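Local coordinates for protein hydrolase, haloacid dehalogenase-like family (PDB 3S6J) that probably works as a metal-dependent sugar phosphatase of the haloacid dehalogenase superfamily, this piece of it pairing a calcium-binding Rossmann-like core with a helical cap, at residues 40-43 against 44-48; 68-71 against 72-76; 78-81 against 82-86; 161-164 against 165-168; 216-219 against 220-223. All blocks are in the same frame, centred on the assembly; numbering follows the deposited sequence.

Interaction 1 of 5, residues 40-43 against 44-48; sequences AMWR and IHRKI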
# COMPACT_ATOMS: atom_id res chain seq x y z
N ALA E 40 2.28 -11.50 4.38
CA ALA E 40 2.77 -10.13 4.47
C ALA E 40 1.66 -9.19 4.02
O ALA E 40 0.86 -9.50 3.14
CB ALA E 40 4.04 -9.94 3.64
N MSE E 41 1.59 -8.01 4.61
CA MSE E 41 0.51 -7.12 4.24
C MSE E 41 0.49 -6.59 2.80
O MSE E 41 -0.58 -6.27 2.30
CB MSE E 41 0.34 -6.00 5.27
CG MSE E 41 -0.70 -6.43 6.30
SE MSE E 41 -0.52 -5.38 7.79
CE MSE E 41 -2.07 -4.21 7.53
N TRP E 42 1.63 -6.51 2.13
CA TRP E 42 1.62 -6.09 0.72
C TRP E 42 0.83 -7.09 -0.17
O TRP E 42 0.12 -6.67 -1.11
CB TRP E 42 3.04 -5.87 0.18
CG TRP E 42 3.78 -7.14 -0.09
CD1 TRP E 42 4.43 -7.92 0.82
CD2 TRP E 42 3.95 -7.78 -1.36
NE1 TRP E 42 4.99 -9.02 0.19
CE2 TRP E 42 4.71 -8.95 -1.15
CE3 TRP E 42 3.53 -7.48 -2.66
CZ2 TRP E 42 5.05 -9.83 -2.18
CZ3 TRP E 42 3.87 -8.34 -3.68
CH2 TRP E 42 4.62 -9.50 -3.44
N ARG E 43 0.94 -8.39 0.13
CA ARG E 43 0.20 -9.43 -0.59
C ARG E 43 -1.31 -9.31 -0.38
O ARG E 43 -2.09 -9.55 -1.28
CB ARG E 43 0.68 -10.86 -0.20
CG ARG E 43 2.20 -11.03 -0.10
CD ARG E 43 2.68 -12.49 -0.16
NE ARG E 43 2.70 -12.90 -1.56
CZ ARG E 43 3.79 -13.24 -2.26
NH1 ARG E 43 4.98 -13.27 -1.68
NH2 ARG E 43 3.66 -13.57 -3.53
N ILE E 44 -1.72 -8.94 0.84
CA ILE E 44 -3.14 -8.69 1.11
C ILE E 44 -3.64 -7.44 0.37
O ILE E 44 -4.74 -7.42 -0.19
CB ILE E 44 -3.43 -8.57 2.62
CG1 ILE E 44 -3.10 -9.90 3.34
CG2 ILE E 44 -4.90 -8.20 2.85
CD1 ILE E 44 -2.94 -9.81 4.86
N HIS E 45 -2.80 -6.41 0.34
CA HIS E 45 -3.13 -5.12 -0.29
C HIS E 45 -3.32 -5.33 -1.79
O HIS E 45 -4.18 -4.70 -2.41
CB HIS E 45 -2.02 -4.08 -0.02
CG HIS E 45 -2.38 -2.67 -0.41
ND1 HIS E 45 -1.57 -1.60 -0.13
CD2 HIS E 45 -3.47 -2.17 -1.05
CE1 HIS E 45 -2.14 -0.49 -0.57
NE2 HIS E 45 -3.29 -0.81 -1.13
N ARG E 46 -2.54 -6.23 -2.37
CA ARG E 46 -2.63 -6.54 -3.80
C ARG E 46 -4.01 -7.05 -4.22
O ARG E 46 -4.42 -6.86 -5.37
CB ARG E 46 -1.60 -7.61 -4.19
CG ARG E 46 -0.21 -7.10 -4.52
CD ARG E 46 0.47 -8.03 -5.56
NE ARG E 46 0.42 -9.46 -5.20
CZ ARG E 46 1.26 -10.39 -5.68
NH1 ARG E 46 2.22 -10.05 -6.54
NH2 ARG E 46 1.15 -11.65 -5.30
N LYS E 47 -4.71 -7.72 -3.31
CA LYS E 47 -5.98 -8.37 -3.64
C LYS E 47 -7.21 -7.54 -3.26
O LYS E 47 -8.35 -7.89 -3.59
CB LYS E 47 -6.08 -9.75 -2.97
CG LYS E 47 -4.87 -10.66 -3.12
CD LYS E 47 -4.56 -11.02 -4.57
CE LYS E 47 -3.61 -12.22 -4.65
NZ LYS E 47 -3.00 -12.39 -6.01
N ILE E 48 -7.01 -6.46 -2.52
CA ILE E 48 -8.14 -5.64 -2.11
C ILE E 48 -8.90 -5.13 -3.34
O ILE E 48 -8.32 -4.49 -4.24
CB ILE E 48 -7.69 -4.47 -1.18
CG1 ILE E 48 -6.99 -5.03 0.06
CG2 ILE E 48 -8.87 -3.59 -0.78
CD1 ILE E 48 -7.88 -5.91 0.96
O HOH W 1 -0.92 -11.09 -3.42
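Ile44 opens the second half of helix 41-47 by reaching back to the first turn: its CD1 stands 4.3 Å from CG of Met41, a selenomethionine, in a thin apolar contact, while Trp28 of helix 21-34 packs against Ile44 as well. Next comes His45, whose N donates to Met41 O over 3.0 Å. A first torsion of -170° turns the imidazole away from this turn and brings it within about 5 Å of a bound calcium ion; Gly193 O holds its NE2 and Tyr22 OH of the second subunit its ND1. The short helix belongs to the helical cap inserted into the core of many haloacid dehalogenase-type hydrolases, and here it borders both the metal site and the subunit interface. Arg46 N bonds to Trp42 O at 3.0 Å, and its side chain runs beside the indole in the same direction. Trp42 CZ3 lies over one face of the guanidinium, 3.7 Å from Arg46 NH1, but the two planes are 60° apart, so the groups are far from a parallel stack. Arg46 NE gives its hydrogen to a water in the guanidinium plane (2.8 Å), which in turn donates to Arg43 O (2.9 Å from the water oxygen). Arg46 NH2 comes to 3.6 Å from Arg43 NH2, the planes 87° apart; Glu62 bridges both arginines, and Glu210 of the second subunit takes Arg43 NH2. Lys47 bends at chi2, bringing its CG close to Arg43 O, and its amine makes a weak hydrogen bond to Ser58 of helix 52-63.

Interaction 2 of 5, residues 68-71 against 72-76; sequences TDEQ and AERLS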
# COMPACT_ATOMS: atom_id res chain seq x y z
N THR E 68 -10.47 -24.38 3.07
CA THR E 68 -11.83 -24.90 3.08
C THR E 68 -12.90 -23.81 3.14
O THR E 68 -12.63 -22.67 3.54
CB THR E 68 -12.06 -25.83 4.28
OG1 THR E 68 -11.84 -25.10 5.50
CG2 THR E 68 -11.11 -27.04 4.23
N ASP E 69 -14.11 -24.20 2.75
CA ASP E 69 -15.30 -23.36 2.84
C ASP E 69 -15.50 -22.84 4.25
O ASP E 69 -15.71 -21.65 4.46
CB ASP E 69 -16.53 -24.17 2.44
CG ASP E 69 -16.76 -24.20 0.95
OD1 ASP E 69 -15.97 -23.56 0.21
OD2 ASP E 69 -17.73 -24.86 0.53
N GLU E 70 -15.45 -23.76 5.20
CA GLU E 70 -15.67 -23.47 6.62
C GLU E 70 -14.71 -22.42 7.20
O GLU E 70 -15.14 -21.52 7.92
CB GLU E 70 -15.62 -24.78 7.44
CG GLU E 70 -15.95 -24.62 8.92
CD GLU E 70 -16.08 -25.96 9.65
OE1 GLU E 70 -15.26 -26.88 9.38
OE2 GLU E 70 -17.00 -26.09 10.50
N GLN E 71 -13.42 -22.54 6.91
CA GLN E 71 -12.46 -21.54 7.39
C GLN E 71 -12.60 -20.21 6.64
O GLN E 71 -12.39 -19.14 7.20
CB GLN E 71 -11.01 -22.04 7.28
CG GLN E 71 -9.97 -21.17 8.01
CD GLN E 71 -8.55 -21.71 7.84
OE1 GLN E 71 -8.20 -22.18 6.76
NE2 GLN E 71 -7.75 -21.65 8.90
N ALA E 72 -12.95 -20.30 5.36
CA ALA E 72 -13.21 -19.12 4.54
C ALA E 72 -14.32 -18.30 5.18
O ALA E 72 -14.22 -17.08 5.31
CB ALA E 72 -13.61 -19.54 3.13
N GLU E 73 -15.36 -19.00 5.61
CA GLU E 73 -16.50 -18.42 6.29
C GLU E 73 -16.07 -17.74 7.58
O GLU E 73 -16.46 -16.60 7.85
CB GLU E 73 -17.52 -19.53 6.58
CG GLU E 73 -18.93 -19.26 6.05
CD GLU E 73 -19.89 -18.79 7.14
OE1 GLU E 73 -21.08 -19.19 7.09
OE2 GLU E 73 -19.45 -18.04 8.05
N ARG E 74 -15.29 -18.45 8.40
CA ARG E 74 -14.79 -17.87 9.64
C ARG E 74 -13.88 -16.66 9.38
O ARG E 74 -13.96 -15.65 10.08
CB ARG E 74 -14.08 -18.91 10.53
CG ARG E 74 -15.03 -19.91 11.19
CD ARG E 74 -14.39 -20.65 12.36
NE ARG E 74 -12.96 -20.88 12.16
CZ ARG E 74 -12.45 -21.92 11.52
NH1 ARG E 74 -13.23 -22.87 11.03
NH2 ARG E 74 -11.13 -22.02 11.38
N LEU E 75 -13.00 -16.77 8.38
CA LEU E 75 -12.11 -15.65 8.05
C LEU E 75 -12.95 -14.43 7.68
O LEU E 75 -12.68 -13.31 8.15
CB LEU E 75 -11.19 -16.00 6.88
CG LEU E 75 -9.95 -16.80 7.25
CD1 LEU E 75 -9.41 -17.48 5.99
CD2 LEU E 75 -8.90 -15.91 7.91
N SER E 76 -13.96 -14.66 6.85
CA SER E 76 -14.92 -13.63 6.49
C SER E 76 -15.53 -12.97 7.73
O SER E 76 -15.48 -11.75 7.88
CB SER E 76 -16.01 -14.23 5.60
OG SER E 76 -16.85 -13.21 5.10
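Leu75 wraps round the carbonyl of Gln71 in the second turn of helix 69-85: its N donates to Gln71 O over 2.7 Å with an N-H...O angle of 163°, and its CB and CG close on the same oxygen. This is the compact side of the contact. Ala72 completes it, its N bonded to Thr68 O and its methyl CB packed close to the carbonyls of the first turn, 3.3 Å from both Thr68 O and Asp69 O. Thr68 sits at the N-cap and accepts a weak capping bond at its OG1 from Gln71 N (3.3 Å), which ties up one of the first backbone N-H groups.

The solvent side is looser. Glu70 and Arg74, one turn apart and of opposite charge, do not pair: Glu70 OE1 remains 4.8 Å from Arg74 NH1. Instead the methylene CG of Glu70 meets the guanidinium at its edge, 3.9 Å from Arg74 NH1. A bend at chi3 (-34°) folds the arginine back over the helix, laying one guanidinium face above CA of Gln71 while Arg74 NH2 touches Gln71 CG at 3.7 Å. The amide and guanidinium planes are 47° apart, and both groups reach for the same acceptor, since Glu35 OE1 receives Gln71 NE2 and forms a salt bridge with Arg74 NH2.

Among the cap helices, Leu75 fits between Ala31 and Leu32 of helix 21-34 and Leu56 of helix 52-63, Ala72 also rests on Leu56, and Glu35 pins the flank just after helix 21-34.

Interaction 3 of 5, residues 78-81 against 82-86; sequences KHAQ and AYERL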
# COMPACT_ATOMS: atom_id res chain seq x y z
N LYS E 78 -14.41 -12.96 10.82
CA LYS E 78 -13.33 -12.27 11.54
C LYS E 78 -13.03 -10.94 10.88
O LYS E 78 -12.81 -9.94 11.55
CB LYS E 78 -12.06 -13.11 11.57
CG LYS E 78 -11.72 -13.67 12.94
CD LYS E 78 -12.12 -15.11 13.08
CE LYS E 78 -11.50 -15.75 14.33
NZ LYS E 78 -11.67 -14.89 15.56
N HIS E 79 -13.02 -10.93 9.55
CA HIS E 79 -12.78 -9.71 8.80
C HIS E 79 -13.87 -8.66 9.04
O HIS E 79 -13.55 -7.52 9.35
CB HIS E 79 -12.64 -10.01 7.31
CG HIS E 79 -12.61 -8.78 6.45
ND1 HIS E 79 -13.73 -8.32 5.79
CD2 HIS E 79 -11.60 -7.95 6.12
CE1 HIS E 79 -13.41 -7.24 5.09
NE2 HIS E 79 -12.13 -6.99 5.29
N ALA E 80 -15.14 -9.04 8.91
CA ALA E 80 -16.23 -8.09 9.17
C ALA E 80 -16.11 -7.48 10.56
O ALA E 80 -16.28 -6.29 10.74
CB ALA E 80 -17.58 -8.75 9.01
N GLN E 81 -15.83 -8.32 11.54
CA GLN E 81 -15.71 -7.86 12.91
C GLN E 81 -14.55 -6.89 13.07
O GLN E 81 -14.72 -5.81 13.65
CB GLN E 81 -15.60 -9.05 13.87
CG GLN E 81 -16.92 -9.84 13.99
CD GLN E 81 -16.73 -11.34 14.18
OE1 GLN E 81 -15.81 -11.80 14.88
NE2 GLN E 81 -17.61 -12.13 13.56
N ALA E 82 -13.38 -7.24 12.55
CA ALA E 82 -12.24 -6.33 12.66
C ALA E 82 -12.51 -5.02 11.93
O ALA E 82 -12.12 -3.95 12.39
CB ALA E 82 -10.96 -6.98 12.16
N TYR E 83 -13.20 -5.10 10.79
CA TYR E 83 -13.52 -3.89 10.04
C TYR E 83 -14.43 -2.98 10.87
O TYR E 83 -14.14 -1.81 11.03
CB TYR E 83 -14.18 -4.21 8.69
CG TYR E 83 -14.15 -3.06 7.70
CD1 TYR E 83 -15.29 -2.30 7.44
CD2 TYR E 83 -12.97 -2.74 7.04
CE1 TYR E 83 -15.25 -1.25 6.52
CE2 TYR E 83 -12.92 -1.69 6.14
CZ TYR E 83 -14.06 -0.95 5.88
OH TYR E 83 -13.97 0.08 4.99
N GLU E 84 -15.51 -3.54 11.41
CA GLU E 84 -16.42 -2.77 12.24
C GLU E 84 -15.62 -2.00 13.28
O GLU E 84 -15.88 -0.81 13.51
CB GLU E 84 -17.43 -3.69 12.95
CG GLU E 84 -18.28 -4.57 12.02
CD GLU E 84 -19.25 -5.47 12.79
OE1 GLU E 84 -19.66 -6.54 12.25
OE2 GLU E 84 -19.61 -5.12 13.95
N ARG E 85 -14.65 -2.65 13.90
CA ARG E 85 -13.88 -2.00 14.96
C ARG E 85 -13.08 -0.82 14.41
O ARG E 85 -12.65 0.04 15.15
CB ARG E 85 -12.97 -2.99 15.68
CG ARG E 85 -13.73 -4.02 16.52
CD ARG E 85 -12.82 -4.89 17.37
NE ARG E 85 -11.97 -5.78 16.58
CZ ARG E 85 -12.26 -7.05 16.27
NH1 ARG E 85 -13.39 -7.60 16.69
NH2 ARG E 85 -11.40 -7.76 15.54
N LEU E 86 -12.89 -0.78 13.10
CA LEU E 86 -12.11 0.30 12.51
C LEU E 86 -12.99 1.36 11.82
O LEU E 86 -12.49 2.28 11.16
CB LEU E 86 -11.11 -0.27 11.52
CG LEU E 86 -10.12 -1.26 12.12
CD1 LEU E 86 -9.49 -2.13 11.04
CD2 LEU E 86 -9.06 -0.55 12.93
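Lys78 O receives Ala82 N over 2.9 Å (N-H...O 166°), and the methyl of Ala82 lies close beside the same carbonyl. His79 O takes Tyr83 N at 2.8 Å, the donor nearly along the C=O axis. From this turn two rings leave for different partners: His79 stacks on Trp28 and bonds through NE2 to Asn24, whereas Tyr83, whose ring is set opposite the backbone N by chi1 of -162°, heads away toward helix 118-127, where its OH meets Asn124 and its side chain comes within about 4 Å of the calcium ligand Asp14. Ala80 O accepts Glu84 N in the straightest bond of the set, 2.9 Å long with an angle of 172°. Gln81 O closes the series with Arg85 N at 3.2 Å and lies over one face of the Arg85 guanidinium, whose NH1 is 3.9 Å from Gln81 CB; Arg85 NH2 itself goes to Glu30 in a salt bridge. The chemistry thus divides cleanly: backbone bonds hold this last stretch of helix 69-85 together, while the polar ends of His79, Tyr83 and Arg85 are spent on joining the cap helix to helix 21-34 and to the core.

Interaction 4 of 5, residues 161-164 against 165-168; sequences GAPI and DECL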
# COMPACT_ATOMS: atom_id res chain seq x y z
N GLY E 161 -29.70 2.22 -16.13
CA GLY E 161 -30.32 2.27 -17.45
C GLY E 161 -29.36 2.62 -18.56
O GLY E 161 -29.76 3.03 -19.65
N ALA E 162 -28.07 2.46 -18.30
CA ALA E 162 -27.06 2.77 -19.30
C ALA E 162 -26.45 1.51 -19.89
O ALA E 162 -26.17 0.55 -19.18
CB ALA E 162 -25.98 3.64 -18.70
N PRO E 163 -26.22 1.51 -21.21
CA PRO E 163 -25.50 0.39 -21.83
C PRO E 163 -24.09 0.40 -21.27
O PRO E 163 -23.56 1.49 -21.01
CB PRO E 163 -25.49 0.75 -23.32
CG PRO E 163 -26.44 1.91 -23.47
CD PRO E 163 -26.43 2.62 -22.15
N ILE E 164 -23.49 -0.77 -21.07
CA ILE E 164 -22.18 -0.84 -20.41
C ILE E 164 -21.11 -0.12 -21.22
O ILE E 164 -20.09 0.28 -20.67
CB ILE E 164 -21.73 -2.29 -20.14
CG1 ILE E 164 -20.49 -2.30 -19.23
CG2 ILE E 164 -21.45 -3.02 -21.45
CD1 ILE E 164 -20.74 -1.85 -17.80
N ASP E 165 -21.37 0.07 -22.51
CA ASP E 165 -20.41 0.73 -23.39
C ASP E 165 -20.55 2.25 -23.38
O ASP E 165 -19.73 2.95 -23.96
CB ASP E 165 -20.50 0.18 -24.82
CG ASP E 165 -21.92 -0.17 -25.22
OD1 ASP E 165 -22.49 0.54 -26.08
OD2 ASP E 165 -22.48 -1.15 -24.65
N GLU E 166 -21.59 2.75 -22.73
CA GLU E 166 -21.72 4.19 -22.50
C GLU E 166 -21.23 4.54 -21.10
O GLU E 166 -21.49 5.64 -20.59
CB GLU E 166 -23.17 4.65 -22.66
CG GLU E 166 -23.57 5.02 -24.08
CD GLU E 166 -24.99 5.57 -24.17
OE1 GLU E 166 -25.35 6.47 -23.37
OE2 GLU E 166 -25.75 5.10 -25.05
N CYS E 167 -20.54 3.60 -20.48
CA CYS E 167 -20.16 3.75 -19.08
C CYS E 167 -18.67 4.00 -18.85
O CYS E 167 -17.80 3.48 -19.58
CB CYS E 167 -20.60 2.52 -18.28
SG CYS E 167 -22.36 2.47 -17.90
N LEU E 168 -18.38 4.79 -17.83
CA LEU E 168 -17.02 4.97 -17.36
C LEU E 168 -16.87 4.30 -16.00
O LEU E 168 -17.55 4.66 -15.04
CB LEU E 168 -16.72 6.46 -17.22
CG LEU E 168 -15.28 6.95 -17.31
CD1 LEU E 168 -15.21 8.29 -16.59
CD2 LEU E 168 -14.31 5.97 -16.69
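Two overlapping turns reverse the chain, Glu166 N donating to Pro163 O over 2.9 Å from well above the carbonyl plane (55° out of it) and Cys167 N to Ile164 O in a weak bond of 3.4 Å; the torsions of Ile164 and Asp165 make the first a type I turn. Inside the bend Cys167 points its thiol back: with SG anti to the carbonyl carbon (chi1 -77°), the sulfur stands 3.9 Å from Ala162 CB. Ile164 adds a loose apolar touch, its CD1 4.4 Å from Cys167 CB, and its side chain also packs on Leu154 and Ala157 of helix 151-160. On the outer side the proline ring is flanked by two acids. Glu166 stretches across it, OE2 being 3.6 Å from Pro163 CG, and Asp165 turns its carboxylate back so that OD2 lies 3.8 Å from Pro163 CB. These are van der Waals contacts of carbon with carboxylate oxygen. Just upstream, Gly161 ends helix 151-160 in a Schellman motif, its positive phi turning the chain out of the last helical turn. Cys167 and Ile164 both rest on Ile10 of strand 8-11, alongside which strand 167-171 runs parallel. The whole is a tight helix-to-strand connection of the Rossmann-like haloacid dehalogenase core, feeding the strand that ends just before the calcium ligand Asp172.

Interaction 5 of 5, residues 216-219 against 220-223; sequences LNHL and DEIA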
# COMPACT_ATOMS: atom_id res chain seq x y z
N LEU E 216 -11.94 14.92 -10.97
CA LEU E 216 -12.94 15.96 -11.18
C LEU E 216 -12.37 17.09 -12.02
O LEU E 216 -13.04 17.59 -12.93
CB LEU E 216 -13.45 16.48 -9.83
CG LEU E 216 -14.30 17.76 -9.76
CD1 LEU E 216 -15.50 17.75 -10.70
CD2 LEU E 216 -14.76 17.98 -8.31
N ASN E 217 -11.14 17.48 -11.71
CA ASN E 217 -10.44 18.56 -12.40
C ASN E 217 -10.08 18.23 -13.83
O ASN E 217 -9.73 19.11 -14.59
CB ASN E 217 -9.16 18.93 -11.63
CG ASN E 217 -9.45 19.78 -10.40
OD1 ASN E 217 -10.47 20.46 -10.34
ND2 ASN E 217 -8.55 19.73 -9.41
N HIS E 218 -10.15 16.95 -14.19
CA HIS E 218 -9.84 16.52 -15.55
C HIS E 218 -11.01 15.81 -16.19
O HIS E 218 -10.84 15.09 -17.18
CB HIS E 218 -8.64 15.58 -15.53
CG HIS E 218 -7.39 16.24 -15.06
ND1 HIS E 218 -6.44 16.74 -15.92
CD2 HIS E 218 -6.97 16.54 -13.81
CE1 HIS E 218 -5.47 17.29 -15.22
NE2 HIS E 218 -5.76 17.17 -13.94
N LEU E 219 -12.20 16.01 -15.64
CA LEU E 219 -13.39 15.30 -16.10
C LEU E 219 -13.59 15.36 -17.62
O LEU E 219 -14.11 14.41 -18.23
CB LEU E 219 -14.62 15.84 -15.37
CG LEU E 219 -15.82 14.91 -15.27
CD1 LEU E 219 -15.41 13.61 -14.60
CD2 LEU E 219 -16.96 15.61 -14.51
N ASP E 220 -13.17 16.45 -18.24
CA ASP E 220 -13.32 16.63 -19.69
C ASP E 220 -12.46 15.69 -20.52
O ASP E 220 -12.85 15.31 -21.62
CB ASP E 220 -13.01 18.07 -20.10
CG ASP E 220 -14.02 19.05 -19.55
OD1 ASP E 220 -15.22 18.68 -19.48
OD2 ASP E 220 -13.62 20.19 -19.18
N GLU E 221 -11.27 15.34 -20.02
CA GLU E 221 -10.36 14.44 -20.72
C GLU E 221 -11.01 13.08 -20.97
O GLU E 221 -10.62 12.33 -21.87
CB GLU E 221 -9.09 14.19 -19.90
CG GLU E 221 -8.14 15.39 -19.76
CD GLU E 221 -6.82 15.03 -19.08
OE1 GLU E 221 -6.76 14.01 -18.34
OE2 GLU E 221 -5.83 15.76 -19.27
N ILE E 222 -12.02 12.77 -20.17
CA ILE E 222 -12.37 11.39 -20.02
C ILE E 222 -13.87 11.10 -20.02
O ILE E 222 -14.29 9.95 -20.15
CB ILE E 222 -11.68 10.81 -18.74
CG1 ILE E 222 -11.54 9.30 -18.86
CG2 ILE E 222 -12.38 11.30 -17.43
CD1 ILE E 222 -10.87 8.87 -20.16
N ALA E 223 -14.69 12.15 -19.89
CA ALA E 223 -16.15 12.00 -19.84
C ALA E 223 -16.87 13.05 -20.69
O ALA E 223 -16.37 14.15 -20.89
CB ALA E 223 -16.65 12.03 -18.38
O HOH W 2 -11.99 18.86 -17.24
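A single, weakly bonded helical turn near the C-terminus, residues 219-222, is set off from helix 212-217 by His218, whose O accepts Glu221 N at 2.9 Å with the donor well out of the carbonyl plane. Leu219 O is gripped twice: Ala223 N donates nearly head-on over 2.9 Å, and Ile222 N approaches from above the plane (59° out of it) at 3.3 Å. A four-residue and a three-residue step thus share one acceptor. The side chains of His218 and Glu221 run side by side. Glu221 OE2 meets the imidazole at its edge, 3.5 Å from His218 ND1, but ring and carboxylate planes are 54° apart. Glu221 extends beyond CG to give OE1 to the hydroxyl of Tyr209, whose ring also meets that of His218, so both side chains meet Tyr209 of strand 207-209, the acid by a hydrogen bond and the imidazole by ring contact. Across the turn, Leu219 brings CD1 to 4.3 Å from Ala223 CB. A water accepts from Asp220 N at 2.9 Å and donates weakly to Asn217 O, linking the end of one helix to the start of the next. Ile222 turns to Arg207 and Tyr209, and Ala223 to Thr7. The arrangement is a terminal helical turn laid against strand 207-209, an edge strand, within this chain, of the parallel core sheet.

Interactions 2 and 3 are successive parts of helix 69-85, their centres 15 Å apart, and with interaction 1 they belong to the helical cap; interaction 1 comes within about 6 Å of interaction 3, nearest atoms, without touching it. Interactions 4 and 5 lie on the core, on the other side of the chain's centre from interactions 2 and 3, and meet where Leu168 CD1 lies 4.0 Å from Ile222 O. The side chain of His45 in interaction 1 is about 6 Å from that of Asp172, which binds calcium with Asp12 and Asp14; that of Tyr83 in interaction 3 is about 10 Å from a bound calcium ion. Interactions 2, 4 and 5 are structural and stand away from the metal site.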